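Long-range contacts in phenol hydroxylase component phL (Pseudomonas stutzeri, PDB 3U52), which probably serves as a largely helical subunit of a multi-chain phenol hydroxylase of the methane/phenol/alkene hydroxylase family: residues L123-H128 and D183-Y188; E193-M198 and K298-A303. One frame throughout, in Å; residues are numbered along the deposited sequence.

Contact 1: residues L123-H128 and D183-Y188; sequences LVPLRH and DESKAY
The turn between helix 113-122 and helix 126-143 packs against helix 180-191, with Val124 and Pro125 set against Ser185. The phi/psi angles of Val124 and Pro125 make it a type I beta turn from Leu123 to Leu126, closed by Leu126 N to Leu123 O at 3.1 Å. Ser185 OG sits 3.2 Å from Pro125 CG and 3.4 Å from Val124 CG1; its neighbours in this turn are mainly carbon, and it hydrogen-bonds instead to Leu120 O, in the last turn of helix 113-122. Its position anti to the backbone N (chi1 -165°) points OG into this corner. One residue on, the extended Lys186 chain crosses His128 and Arg127 at about a right angle, Lys186 CD lying 3.8 Å from His128 CE1 and Lys186 CB 3.9 Å from Arg127 NH2. His128 CE1 lies 3.5 Å above the guanidinium plane of Arg127, offset toward its rim, while Trp189 stacks on the imidazole. The polar ends of Arg127, His128 and Lys186 all bond to the chain of another protein, Arg127 by a salt bridge to that chain. A tight interhelical turn packed on a third helix is in keeping with an all-helical hydroxylase subunit.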
loop_
_atom_site.group_PDB
_atom_site.type_symbol
_atom_site.label_atom_id
_atom_site.label_comp_id
_atom_site.label_asym_id
_atom_site.label_seq_id
_atom_site.Cartn_x
_atom_site.Cartn_y
_atom_site.Cartn_z
ATOM N N LEU D 123 33.873 -3.855 25.827
ATOM C CA LEU D 123 32.675 -3.538 25.009
ATOM C C LEU D 123 31.651 -4.667 24.991
ATOM O O LEU D 123 30.494 -4.475 25.357
ATOM C CB LEU D 123 33.079 -3.168 23.562
ATOM C CG LEU D 123 31.903 -2.722 22.659
ATOM C CD1 LEU D 123 31.264 -1.468 23.250
ATOM C CD2 LEU D 123 32.378 -2.472 21.258
ATOM N N VAL D 124 32.060 -5.855 24.582
ATOM C CA VAL D 124 31.089 -6.920 24.381
ATOM C C VAL D 124 30.251 -7.286 25.630
ATOM O O VAL D 124 29.056 -7.571 25.470
ATOM C CB VAL D 124 31.707 -8.152 23.616
ATOM C CG1 VAL D 124 30.735 -9.297 23.539
ATOM C CG2 VAL D 124 32.154 -7.706 22.189
ATOM N N PRO D 125 30.844 -7.287 26.870
ATOM C CA PRO D 125 29.983 -7.702 27.998
ATOM C C PRO D 125 28.797 -6.768 28.315
ATOM O O PRO D 125 27.869 -7.169 29.015
ATOM C CB PRO D 125 30.961 -7.853 29.184
ATOM C CG PRO D 125 32.352 -8.018 28.528
ATOM C CD PRO D 125 32.237 -7.097 27.290
ATOM N N LEU D 126 28.801 -5.560 27.763
ATOM C CA LEU D 126 27.633 -4.715 27.770
ATOM C C LEU D 126 26.361 -5.376 27.205
ATOM O O LEU D 126 25.279 -4.916 27.525
ATOM C CB LEU D 126 27.897 -3.400 27.013
ATOM C CG LEU D 126 29.000 -2.467 27.548
ATOM C CD1 LEU D 126 29.041 -1.181 26.703
ATOM C CD2 LEU D 126 28.695 -2.123 28.977
ATOM N N ARG D 127 26.467 -6.429 26.378
ATOM C CA ARG D 127 25.246 -7.160 26.007
ATOM C C ARG D 127 24.469 -7.683 27.195
ATOM O O ARG D 127 23.256 -7.884 27.106
ATOM C CB ARG D 127 25.528 -8.337 25.076
ATOM C CG ARG D 127 26.542 -9.353 25.561
ATOM C CD ARG D 127 26.746 -10.440 24.523
ATOM N NE ARG D 127 27.625 -11.451 25.082
ATOM C CZ ARG D 127 27.380 -12.760 25.114
ATOM N NH1 ARG D 127 26.300 -13.271 24.531
ATOM N NH2 ARG D 127 28.275 -13.565 25.677
ATOM N N HIS D 128 25.175 -7.967 28.302
ATOM C CA HIS D 128 24.506 -8.498 29.504
ATOM C C HIS D 128 23.722 -7.399 30.234
ATOM O O HIS D 128 22.648 -7.602 30.835
ATOM C CB HIS D 128 25.556 -9.156 30.410
ATOM C CG HIS D 128 26.361 -10.226 29.734
ATOM N ND1 HIS D 128 25.810 -11.398 29.255
ATOM C CD2 HIS D 128 27.685 -10.297 29.459
ATOM C CE1 HIS D 128 26.766 -12.152 28.745
ATOM N NE2 HIS D 128 27.910 -11.502 28.859
ATOM N N ASP D 183 31.934 -16.833 24.468
ATOM C CA ASP D 183 32.346 -17.597 25.671
ATOM C C ASP D 183 33.365 -16.811 26.505
ATOM O O ASP D 183 33.232 -16.680 27.717
ATOM C CB ASP D 183 32.930 -18.960 25.264
ATOM C CG ASP D 183 31.899 -19.893 24.634
ATOM O OD1 ASP D 183 30.674 -19.588 24.628
ATOM O OD2 ASP D 183 32.293 -20.995 24.162
ATOM N N GLU D 184 34.380 -16.277 25.838
ATOM C CA GLU D 184 35.455 -15.563 26.498
ATOM C C GLU D 184 34.943 -14.318 27.209
ATOM O O GLU D 184 35.305 -14.062 28.360
ATOM C CB GLU D 184 36.532 -15.207 25.472
ATOM C CG GLU D 184 37.601 -14.268 25.991
ATOM C CD GLU D 184 38.750 -14.052 25.004
ATOM O OE1 GLU D 184 38.841 -14.801 24.001
ATOM O OE2 GLU D 184 39.555 -13.118 25.237
ATOM N N SER D 185 34.116 -13.539 26.503
ATOM C CA SER D 185 33.573 -12.281 26.997
ATOM C C SER D 185 32.624 -12.523 28.138
ATOM O O SER D 185 32.633 -11.780 29.081
ATOM C CB SER D 185 32.849 -11.535 25.878
ATOM O OG SER D 185 32.626 -10.204 26.263
ATOM N N LYS D 186 31.806 -13.562 28.059
ATOM C CA LYS D 186 30.966 -13.925 29.190
ATOM C C LYS D 186 31.782 -14.264 30.450
ATOM O O LYS D 186 31.376 -13.915 31.533
ATOM C CB LYS D 186 30.038 -15.065 28.875
ATOM C CG LYS D 186 28.895 -15.200 29.884
ATOM C CD LYS D 186 27.744 -15.802 29.130
ATOM C CE LYS D 186 26.535 -16.065 29.987
ATOM N NZ LYS D 186 25.644 -17.008 29.198
ATOM N N ALA D 187 32.928 -14.909 30.285
ATOM C CA ALA D 187 33.808 -15.216 31.396
ATOM C C ALA D 187 34.288 -13.936 32.064
ATOM O O ALA D 187 34.356 -13.905 33.276
ATOM C CB ALA D 187 34.965 -16.093 30.951
ATOM N N TYR D 188 34.554 -12.861 31.306
ATOM C CA TYR D 188 34.862 -11.537 31.924
ATOM C C TYR D 188 33.695 -10.992 32.800
ATOM O O TYR D 188 33.886 -10.577 33.936
ATOM C CB TYR D 188 35.281 -10.484 30.867
ATOM C CG TYR D 188 36.525 -10.843 30.083
ATOM C CD1 TYR D 188 36.521 -10.864 28.694
ATOM C CD2 TYR D 188 37.704 -11.185 30.743
ATOM C CE1 TYR D 188 37.660 -11.203 27.971
ATOM C CE2 TYR D 188 38.847 -11.528 30.049
ATOM C CZ TYR D 188 38.812 -11.549 28.658
ATOM O OH TYR D 188 39.949 -11.912 27.988
#

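Contact 2: residues E193-M198 and K298-A303; sequences EMWQPM and KPLAEA
Ala303 N is shared by two carbonyls at the end of helix 276-302, Pro299 O at 3.1 Å and Leu300 O at 3.3 Å, both bonds weak, and these same three residues receive Met194. Met194 makes the largest single contribution, 82 Å² of the 267 Å² buried. Its CG rests near Pro299 O and CB, its SD lies 3.9 Å from Ala303 CB, and its CE reaches Leu300 CD1 at 3.7 Å. With CG anti to the backbone N (chi1 -157°), the chain crosses Pro299 and Leu300 obliquely; the bend at chi3 (89°) then turns CE inward, over one face of the Trp195 indole near its rim as well as against Leu300. From this segment Leu300 CD1 meets a second group, Trp195 CZ2 at 4.0 Å. The indole is anchored by its NE1, which bonds to Arg121 O, and Leu122 covers Met194, Leu300 and Ala303 from helix 113-122. Pro197 CG meets Pro299 CG at 4.0 Å, the two rings sliding past each other in opposite directions. An alanine in place of Met194 would probably open a gap beside Leu300 and Ala303 and leave that face of Trp195 without its methyl group. Met194 O approaches Pro299 CB at 3.4 Å, a carbon contact and no hydrogen bond. The helix is kinked here, as is common at a proline: neither Pro299 N, which has no hydrogen, nor Leu300 N bonds to the turn before. No hydrogen bond or salt bridge spans the two segments; the ion pair of Lys298 with Glu302 runs along its own helix. Cohesion between 193-198 and 298-303 therefore rests on van der Waals fit and buried apolar surface, with no polar bond to fix the register.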
loop_
_atom_site.group_PDB
_atom_site.type_symbol
_atom_site.label_atom_id
_atom_site.label_comp_id
_atom_site.label_asym_id
_atom_site.label_seq_id
_atom_site.Cartn_x
_atom_site.Cartn_y
_atom_site.Cartn_z
ATOM N N GLU D 193 36.986 -8.968 38.022
ATOM C CA GLU D 193 36.599 -8.033 39.078
ATOM C C GLU D 193 36.090 -6.690 38.532
ATOM O O GLU D 193 35.263 -6.059 39.155
ATOM C CB GLU D 193 37.759 -7.843 40.087
ATOM C CG GLU D 193 39.050 -7.294 39.422
ATOM C CD GLU D 193 40.202 -7.084 40.423
ATOM O OE1 GLU D 193 40.480 -5.901 40.769
ATOM O OE2 GLU D 193 40.803 -8.104 40.862
ATOM N N MET D 194 36.587 -6.280 37.372
ATOM C CA MET D 194 36.198 -5.045 36.691
ATOM C C MET D 194 34.683 -4.996 36.459
ATOM O O MET D 194 34.087 -3.912 36.575
ATOM C CB MET D 194 36.882 -5.000 35.327
ATOM C CG MET D 194 37.062 -3.602 34.698
ATOM S SD MET D 194 37.134 -3.759 32.877
ATOM C CE MET D 194 35.385 -3.624 32.587
ATOM N N TRP D 195 34.063 -6.146 36.122
ATOM C CA TRP D 195 32.614 -6.190 35.823
ATOM C C TRP D 195 31.730 -6.412 37.028
ATOM O O TRP D 195 30.488 -6.321 36.907
ATOM C CB TRP D 195 32.275 -7.233 34.731
ATOM C CG TRP D 195 32.747 -6.750 33.446
ATOM C CD1 TRP D 195 33.910 -7.083 32.824
ATOM C CD2 TRP D 195 32.117 -5.745 32.632
ATOM N NE1 TRP D 195 34.033 -6.361 31.632
ATOM C CE2 TRP D 195 32.954 -5.525 31.510
ATOM C CE3 TRP D 195 30.922 -5.017 32.743
ATOM C CZ2 TRP D 195 32.640 -4.590 30.507
ATOM C CZ3 TRP D 195 30.601 -4.098 31.749
ATOM C CH2 TRP D 195 31.455 -3.904 30.634
ATOM N N GLN D 196 32.321 -6.765 38.181
ATOM C CA GLN D 196 31.458 -7.206 39.291
ATOM C C GLN D 196 30.543 -6.123 39.859
ATOM O O GLN D 196 29.392 -6.406 40.154
ATOM C CB GLN D 196 32.204 -8.019 40.372
ATOM C CG GLN D 196 32.829 -9.287 39.802
ATOM C CD GLN D 196 31.947 -9.981 38.731
ATOM O OE1 GLN D 196 30.858 -10.477 39.021
ATOM N NE2 GLN D 196 32.449 -10.032 37.496
ATOM N N PRO D 197 31.025 -4.879 40.003
ATOM C CA PRO D 197 30.096 -3.844 40.459
ATOM C C PRO D 197 28.911 -3.661 39.478
ATOM O O PRO D 197 27.767 -3.433 39.906
ATOM C CB PRO D 197 30.957 -2.594 40.482
ATOM C CG PRO D 197 32.374 -3.142 40.782
ATOM C CD PRO D 197 32.401 -4.373 39.906
ATOM N N MET D 198 29.182 -3.780 38.187
ATOM C CA MET D 198 28.072 -3.615 37.209
ATOM C C MET D 198 27.118 -4.783 37.300
ATOM O O MET D 198 25.912 -4.607 37.350
ATOM C CB MET D 198 28.591 -3.426 35.808
ATOM C CG MET D 198 27.461 -3.366 34.749
ATOM S SD MET D 198 26.499 -1.820 34.822
ATOM C CE MET D 198 27.535 -0.746 33.840
ATOM N N LYS D 298 32.660 3.012 37.237
ATOM C CA LYS D 298 34.028 3.449 37.577
ATOM C C LYS D 298 35.144 2.468 37.112
ATOM O O LYS D 298 36.092 2.890 36.444
ATOM C CB LYS D 298 34.097 3.790 39.089
ATOM C CG LYS D 298 35.392 4.389 39.659
ATOM C CD LYS D 298 35.000 5.231 40.938
ATOM C CE LYS D 298 35.776 4.840 42.191
ATOM N NZ LYS D 298 37.253 5.154 42.057
ATOM N N PRO D 299 35.034 1.162 37.433
ATOM C CA PRO D 299 36.119 0.290 36.919
ATOM C C PRO D 299 36.256 0.227 35.381
ATOM O O PRO D 299 37.364 -0.014 34.854
ATOM C CB PRO D 299 35.775 -1.100 37.471
ATOM C CG PRO D 299 34.558 -0.978 38.250
ATOM C CD PRO D 299 34.033 0.425 38.216
ATOM N N LEU D 300 35.143 0.414 34.663
ATOM C CA LEU D 300 35.191 0.491 33.220
ATOM C C LEU D 300 35.896 1.763 32.755
ATOM O O LEU D 300 36.707 1.721 31.834
ATOM C CB LEU D 300 33.776 0.398 32.622
ATOM C CG LEU D 300 33.605 0.406 31.092
ATOM C CD1 LEU D 300 34.196 -0.890 30.443
ATOM C CD2 LEU D 300 32.134 0.571 30.710
ATOM N N ALA D 301 35.556 2.903 33.342
ATOM C CA ALA D 301 36.217 4.145 32.941
ATOM C C ALA D 301 37.714 4.012 33.242
ATOM O O ALA D 301 38.529 4.339 32.390
ATOM C CB ALA D 301 35.612 5.369 33.629
ATOM N N GLU D 302 38.057 3.452 34.410
ATOM C CA GLU D 302 39.454 3.366 34.852
ATOM C C GLU D 302 40.302 2.488 33.926
ATOM O O GLU D 302 41.502 2.710 33.772
ATOM C CB GLU D 302 39.538 2.846 36.297
ATOM C CG GLU D 302 39.177 3.909 37.345
ATOM C CD GLU D 302 39.082 3.389 38.798
ATOM O OE1 GLU D 302 39.078 4.263 39.703
ATOM O OE2 GLU D 302 38.991 2.150 39.059
ATOM N N ALA D 303 39.664 1.482 33.332
ATOM C CA ALA D 303 40.351 0.498 32.502
ATOM C C ALA D 303 40.477 0.954 31.049
ATOM O O ALA D 303 40.985 0.219 30.213
ATOM C CB ALA D 303 39.636 -0.836 32.586
#

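In the fold
Contact 1 and contact 2 lie on the same side of the chain's centre, 13 Å apart between their own centres, and Trp195 joins them. Its CH2 packs 3.7 Å from Leu126 CD2, its CE2 3.8 Å from Pro125 CB, and its CD1 3.7 Å from Tyr188 O. Along the chain the two are in series: helix 180-191 of contact 1 is followed directly by helix 196-205 of contact 2. Helix 211-240 backs both, since Val230 touches Leu123, Leu126 and Leu300; the same helix carries Tyr227 and Asp232 of the xenon pocket. The side chain of His128 is about 8 Å from a bound xenon, that of Leu300 about 13 Å from one.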